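Local structure of N6 adenine specific DNA methylase (Encephalitozoon cuniculi, 3Q87) at residues P6-Y11 with R149-E154; V83-Y88 with Y120-E125. The protein is the catalytic subunit of the Mtq2-Trm112 complex, which methylates the translation termination factor eRF1 with S-adenosylmethionine as methyl donor. All blocks are in the same frame, centred on the assembly; numbering follows the deposited sequence.

Interaction 1. Residues P6-Y11 with R149-E154; sequences PGEDTY and RKILGE. With SAM (S-adenosylmethionine), chain D.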
# COMPACT_ATOMS: atom_id res chain seq x y z
N PRO B 6 -5.08 -14.27 -11.50
CA PRO B 6 -5.96 -14.79 -10.45
C PRO B 6 -6.16 -16.30 -10.56
O PRO B 6 -6.46 -16.78 -11.65
CB PRO B 6 -7.28 -14.07 -10.72
CG PRO B 6 -6.88 -12.80 -11.43
CD PRO B 6 -5.71 -13.19 -12.28
N GLY B 7 -5.96 -17.03 -9.46
CA GLY B 7 -6.09 -18.48 -9.42
C GLY B 7 -6.95 -18.89 -8.23
O GLY B 7 -7.51 -18.03 -7.55
N GLU B 8 -7.08 -20.19 -8.00
CA GLU B 8 -7.88 -20.69 -6.88
C GLU B 8 -7.32 -20.18 -5.56
O GLU B 8 -8.08 -19.91 -4.62
CB GLU B 8 -7.95 -22.22 -6.89
CG GLU B 8 -8.86 -22.78 -7.98
CD GLU B 8 -8.91 -24.31 -8.01
OE1 GLU B 8 -8.93 -24.95 -6.93
OE2 GLU B 8 -8.95 -24.88 -9.12
N ASP B 9 -6.00 -20.04 -5.48
CA ASP B 9 -5.39 -19.48 -4.29
C ASP B 9 -5.91 -18.07 -4.02
O ASP B 9 -6.35 -17.77 -2.92
CB ASP B 9 -3.85 -19.52 -4.35
CG ASP B 9 -3.26 -18.82 -5.57
OD1 ASP B 9 -3.93 -18.66 -6.61
OD2 ASP B 9 -2.07 -18.44 -5.49
N THR B 10 -5.88 -17.20 -5.03
CA THR B 10 -6.37 -15.84 -4.82
C THR B 10 -7.84 -15.86 -4.40
O THR B 10 -8.23 -15.16 -3.49
CB THR B 10 -6.16 -14.90 -6.05
OG1 THR B 10 -7.43 -14.54 -6.62
CG2 THR B 10 -5.29 -15.52 -7.11
N TYR B 11 -8.66 -16.69 -5.04
CA TYR B 11 -10.08 -16.71 -4.69
C TYR B 11 -10.39 -17.23 -3.28
O TYR B 11 -11.39 -16.85 -2.69
CB TYR B 11 -10.89 -17.44 -5.76
CG TYR B 11 -10.87 -16.69 -7.07
CD1 TYR B 11 -11.33 -15.38 -7.14
CD2 TYR B 11 -10.37 -17.27 -8.23
CE1 TYR B 11 -11.32 -14.68 -8.33
CE2 TYR B 11 -10.34 -16.57 -9.42
CZ TYR B 11 -10.82 -15.28 -9.47
OH TYR B 11 -10.80 -14.57 -10.65
N ARG B 149 -8.18 -24.84 2.59
CA ARG B 149 -8.85 -25.25 1.37
C ARG B 149 -7.86 -25.95 0.44
O ARG B 149 -6.79 -25.42 0.14
CB ARG B 149 -9.50 -24.05 0.68
CG ARG B 149 -10.37 -24.40 -0.51
CD ARG B 149 -10.88 -23.17 -1.22
NE ARG B 149 -11.91 -22.47 -0.45
CZ ARG B 149 -12.55 -21.37 -0.87
NH1 ARG B 149 -12.26 -20.83 -2.04
NH2 ARG B 149 -13.48 -20.81 -0.10
N LYS B 150 -8.22 -27.16 0.02
CA LYS B 150 -7.43 -27.88 -0.96
C LYS B 150 -7.81 -27.35 -2.33
O LYS B 150 -9.00 -27.22 -2.64
CB LYS B 150 -7.72 -29.39 -0.89
CG LYS B 150 -6.99 -30.22 -1.96
CD LYS B 150 -5.60 -30.63 -1.49
CE LYS B 150 -4.64 -30.84 -2.66
NZ LYS B 150 -3.22 -30.97 -2.20
N ILE B 151 -6.81 -27.03 -3.15
CA ILE B 151 -7.05 -26.57 -4.51
C ILE B 151 -6.21 -27.44 -5.42
O ILE B 151 -5.51 -28.33 -4.94
CB ILE B 151 -6.67 -25.08 -4.68
CG1 ILE B 151 -5.15 -24.91 -4.65
CG2 ILE B 151 -7.30 -24.23 -3.59
CD1 ILE B 151 -4.68 -23.48 -4.80
N LEU B 152 -6.27 -27.19 -6.73
CA LEU B 152 -5.43 -27.91 -7.70
C LEU B 152 -3.95 -27.72 -7.40
O LEU B 152 -3.39 -26.65 -7.65
CB LEU B 152 -5.70 -27.41 -9.12
CG LEU B 152 -7.03 -27.83 -9.72
CD1 LEU B 152 -7.27 -27.05 -10.98
CD2 LEU B 152 -7.03 -29.34 -9.98
N GLY B 153 -3.30 -28.75 -6.87
CA GLY B 153 -1.87 -28.66 -6.64
C GLY B 153 -1.47 -28.72 -5.19
O GLY B 153 -0.54 -29.44 -4.84
N GLU B 154 -2.14 -27.97 -4.32
CA GLU B 154 -1.80 -28.00 -2.90
C GLU B 154 -2.95 -27.55 -2.00
O GLU B 154 -4.09 -27.41 -2.44
CB GLU B 154 -0.54 -27.17 -2.61
CG GLU B 154 0.13 -27.48 -1.25
CD GLU B 154 1.64 -27.41 -1.31
OE1 GLU B 154 2.21 -27.41 -2.42
OE2 GLU B 154 2.28 -27.35 -0.23
N SAM D . -2.53 -10.57 -5.31
CA SAM D . -2.40 -11.42 -6.50
C SAM D . -3.39 -12.59 -6.39
O SAM D . -3.78 -13.21 -7.38
OXT SAM D . -3.82 -12.96 -5.30
CB SAM D . -0.95 -11.89 -6.81
CG SAM D . -0.21 -12.90 -5.91
SD SAM D . 1.41 -13.57 -6.50
CE SAM D . 1.43 -15.23 -5.79
C5' SAM D . 2.62 -12.74 -5.44
C4' SAM D . 2.78 -11.30 -5.90
O4' SAM D . 3.77 -10.66 -5.11
C3' SAM D . 3.22 -11.19 -7.35
O3' SAM D . 2.39 -10.24 -7.99
C2' SAM D . 4.64 -10.66 -7.29
O2' SAM D . 4.98 -9.80 -8.35
C1' SAM D . 4.60 -9.91 -5.97
N9 SAM D . 5.90 -9.83 -5.32
C8 SAM D . 6.95 -10.72 -5.35
N7 SAM D . 7.93 -10.21 -4.57
C5 SAM D . 7.50 -9.03 -4.04
C6 SAM D . 8.06 -8.11 -3.17
N6 SAM D . 9.29 -8.32 -2.70
N1 SAM D . 7.35 -6.98 -2.81
C2 SAM D . 6.07 -6.75 -3.28
N3 SAM D . 5.51 -7.68 -4.14
C4 SAM D . 6.22 -8.79 -4.51

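Interaction 2. Residues V83-Y88 with Y120-E125; sequences VFNPPY and YLLVIE. With SAM (S-adenosylmethionine), chain D.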
# COMPACT_ATOMS: atom_id res chain seq x y z
N VAL B 83 -2.96 -7.09 3.36
CA VAL B 83 -3.37 -8.35 2.76
C VAL B 83 -2.27 -8.77 1.78
O VAL B 83 -1.82 -7.96 0.97
CB VAL B 83 -4.68 -8.18 1.95
CG1 VAL B 83 -5.06 -9.50 1.30
CG2 VAL B 83 -5.80 -7.63 2.84
N PHE B 84 -1.87 -10.03 1.84
CA PHE B 84 -0.71 -10.49 1.08
C PHE B 84 -0.85 -11.93 0.61
O PHE B 84 -0.79 -12.85 1.41
CB PHE B 84 0.54 -10.36 1.95
CG PHE B 84 1.84 -10.51 1.20
CD1 PHE B 84 1.89 -10.35 -0.17
CD2 PHE B 84 3.02 -10.77 1.89
CE1 PHE B 84 3.09 -10.47 -0.85
CE2 PHE B 84 4.23 -10.88 1.21
CZ PHE B 84 4.27 -10.73 -0.15
N ASN B 85 -1.05 -12.12 -0.69
CA ASN B 85 -0.82 -13.42 -1.29
C ASN B 85 0.61 -13.40 -1.80
O ASN B 85 0.90 -12.78 -2.82
CB ASN B 85 -1.82 -13.69 -2.42
CG ASN B 85 -1.68 -15.09 -3.01
OD1 ASN B 85 -0.89 -15.90 -2.54
ND2 ASN B 85 -2.43 -15.36 -4.06
N PRO B 86 1.54 -14.04 -1.07
CA PRO B 86 2.97 -13.85 -1.33
C PRO B 86 3.52 -14.84 -2.36
O PRO B 86 2.85 -15.82 -2.67
CB PRO B 86 3.59 -14.14 0.04
CG PRO B 86 2.70 -15.20 0.62
CD PRO B 86 1.30 -14.96 0.06
N PRO B 87 4.73 -14.57 -2.89
CA PRO B 87 5.44 -15.58 -3.70
C PRO B 87 5.77 -16.73 -2.78
O PRO B 87 6.58 -16.55 -1.88
CB PRO B 87 6.75 -14.90 -4.09
CG PRO B 87 6.70 -13.51 -3.54
CD PRO B 87 5.55 -13.37 -2.62
N TYR B 88 5.17 -17.89 -2.98
CA TYR B 88 5.26 -18.94 -1.99
C TYR B 88 5.84 -20.25 -2.54
O TYR B 88 5.87 -21.26 -1.84
CB TYR B 88 3.88 -19.17 -1.36
CG TYR B 88 2.78 -19.56 -2.34
CD1 TYR B 88 2.87 -20.74 -3.07
CD2 TYR B 88 1.64 -18.77 -2.51
CE1 TYR B 88 1.87 -21.12 -3.95
CE2 TYR B 88 0.64 -19.13 -3.39
CZ TYR B 88 0.76 -20.31 -4.12
OH TYR B 88 -0.22 -20.68 -4.99
N TYR B 120 -3.78 -10.27 6.79
CA TYR B 120 -4.29 -11.53 6.23
C TYR B 120 -3.21 -12.06 5.29
O TYR B 120 -2.82 -11.37 4.34
CB TYR B 120 -5.59 -11.28 5.47
CG TYR B 120 -6.72 -10.79 6.36
CD1 TYR B 120 -7.54 -11.69 7.02
CD2 TYR B 120 -6.94 -9.43 6.55
CE1 TYR B 120 -8.58 -11.24 7.84
CE2 TYR B 120 -7.97 -8.97 7.37
CZ TYR B 120 -8.78 -9.88 8.01
OH TYR B 120 -9.80 -9.43 8.82
N LEU B 121 -2.70 -13.25 5.57
CA LEU B 121 -1.59 -13.82 4.80
C LEU B 121 -1.96 -15.19 4.26
O LEU B 121 -2.53 -16.00 4.97
CB LEU B 121 -0.35 -13.92 5.69
CG LEU B 121 0.89 -14.58 5.08
CD1 LEU B 121 1.48 -13.72 3.96
CD2 LEU B 121 1.94 -14.80 6.18
N LEU B 122 -1.64 -15.45 2.99
CA LEU B 122 -1.88 -16.76 2.41
C LEU B 122 -0.58 -17.55 2.38
O LEU B 122 0.47 -17.03 2.03
CB LEU B 122 -2.47 -16.65 1.00
CG LEU B 122 -2.79 -18.00 0.31
CD1 LEU B 122 -3.87 -17.82 -0.73
CD2 LEU B 122 -1.55 -18.65 -0.33
N VAL B 123 -0.68 -18.83 2.73
CA VAL B 123 0.47 -19.70 2.76
C VAL B 123 0.01 -21.07 2.24
O VAL B 123 -1.17 -21.33 2.20
CB VAL B 123 1.02 -19.81 4.19
CG1 VAL B 123 1.89 -21.01 4.32
CG2 VAL B 123 1.77 -18.53 4.58
N ILE B 124 0.94 -21.90 1.79
CA ILE B 124 0.59 -23.27 1.43
C ILE B 124 1.27 -24.28 2.37
O ILE B 124 2.16 -23.92 3.11
CB ILE B 124 0.94 -23.59 -0.04
CG1 ILE B 124 2.45 -23.46 -0.27
CG2 ILE B 124 0.15 -22.69 -0.99
CD1 ILE B 124 2.89 -23.98 -1.63
N GLU B 125 0.82 -25.53 2.33
CA GLU B 125 1.31 -26.54 3.26
C GLU B 125 2.83 -26.64 3.23
O GLU B 125 3.48 -26.80 4.27
CB GLU B 125 0.68 -27.90 2.94
CG GLU B 125 0.77 -28.92 4.06
CD GLU B 125 -0.16 -30.10 3.82
OE1 GLU B 125 -1.37 -29.99 4.15
OE2 GLU B 125 0.31 -31.13 3.30
N SAM D . -2.53 -10.57 -5.31
CA SAM D . -2.40 -11.42 -6.50
C SAM D . -3.39 -12.59 -6.39
O SAM D . -3.78 -13.21 -7.38
OXT SAM D . -3.82 -12.96 -5.30
CB SAM D . -0.95 -11.89 -6.81
CG SAM D . -0.21 -12.90 -5.91
SD SAM D . 1.41 -13.57 -6.50
CE SAM D . 1.43 -15.23 -5.79
C5' SAM D . 2.62 -12.74 -5.44
C4' SAM D . 2.78 -11.30 -5.90
O4' SAM D . 3.77 -10.66 -5.11
C3' SAM D . 3.22 -11.19 -7.35
O3' SAM D . 2.39 -10.24 -7.99
C2' SAM D . 4.64 -10.66 -7.29
O2' SAM D . 4.98 -9.80 -8.35
C1' SAM D . 4.60 -9.91 -5.97
N9 SAM D . 5.90 -9.83 -5.32
C8 SAM D . 6.95 -10.72 -5.35
N7 SAM D . 7.93 -10.21 -4.57
C5 SAM D . 7.50 -9.03 -4.04
C6 SAM D . 8.06 -8.11 -3.17
N6 SAM D . 9.29 -8.32 -2.70
N1 SAM D . 7.35 -6.98 -2.81
C2 SAM D . 6.07 -6.75 -3.28
N3 SAM D . 5.51 -7.68 -4.14
C4 SAM D . 6.22 -8.79 -4.51

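Interaction 1. Residues P6-Y11 with R149-E154
Glu8, at the start of helix 8-20, lies across Ile151 and Leu152 in a surface contact between that first turn and the hairpin bend joining strands 142-150 and 155-162. The side chains of Glu8 and Ile151 run antiparallel alongside each other, with Glu8 CB 3.8 Å from Ile151 CB. Beyond CG the glutamate runs extended (chi2 179°), which carries its carboxylate to the bend. There OE1 accepts a weak hydrogen bond from Leu152 N, 3.5 Å away, while OE2 rests 3.3 Å from Leu152 CD1. Ile151 CB and CG2 face Glu8 CB, while CG1, set between the backbone N and the carbonyl carbon (chi1 71°), sends CD1 to Asp9, where it touches Asp9 N at 3.7 Å and lies near Asp9 CB. A branched aliphatic residue thus serves both the glutamate and the helix. The bend is closed by Ile151 N bonding to Glu154 O at 2.8 Å, and Gly153 adopts a positive phi that glycine takes easily. Arg149 extends from its strand to helix 8-20, where it forms a salt bridge with Asp15. The contact relies on van der Waals packing, with the carboxylate laid over aliphatic carbons; its one weak bond, at an exposed surface, probably contributes modestly.

Interaction 2. Residues V83-Y88 with Y120-E125
Phe84 and Leu122 carry the backbone pairing of these parallel strands: Phe84 N donates to Tyr120 O at 3.0 Å, and Leu122 N returns a bond to Phe84 O at 3.2 Å. The ladder ends there because Pro86 has no N-H; its CD instead sits 3.0 Å from Leu122 O, a buried carbonyl that has no polar partner in the model. On one face of the sheet Leu121 lies alongside Phe84 and its CD1 also meets Pro86 CG, the two side chains lying roughly perpendicular. Past the end of strand 81-84, Tyr88 receives Ile124 CG2 over one ring face in a CH-pi contact, 3.9 Å from the ring centroid, while Leu122 CD2 approaches obliquely. Helix 105-113 connects the two strands in a beta-alpha-beta unit of the Rossmann-like methyltransferase fold, and Asn85-Pro86-Pro87-Tyr88 is the NPPY motif, which, as in PrmC relatives, probably binds the substrate glutamine. With CG anti to the backbone N (chi1 -176°), the Asn85 amide lies beside Leu122 and gives ND2 to SAM OXT at 3.0 Å. Its OD1 is buried without a polar partner, packed on Leu122 CD2. Pro86 O lies 3.5 Å from SAM CE, the methyl to be transferred, and Pro87 CG packs on SAM C8. Farther out, Phe110 meets the Phe84 ring edge-to-face, and Glu20 hydrogen-bonds Tyr120 OH.

The centres of the two interactions lie about 11 Å apart, and along the chain interaction 2 is nested within the loop closed by interaction 1. Both reach the same mixed sheet: interaction 2 joins its neighbouring parallel strands 81-84 and 118-124, whereas interaction 1 brings helix 8-20 onto the bend that follows strand 142-150, an outermost strand within this chain. Asp9 connects them. Its OD2 lies 2.9 Å from Tyr88 OH in a probable hydrogen bond, with Tyr4 OH as a further partner and Asn85 ND2 only weakly bonded, and its backbone O packs on Leu122 CD1. The start of helix 8-20 thus borders the NPPY residues, and Thr10 and Asn85 both line the S-adenosylmethionine pocket.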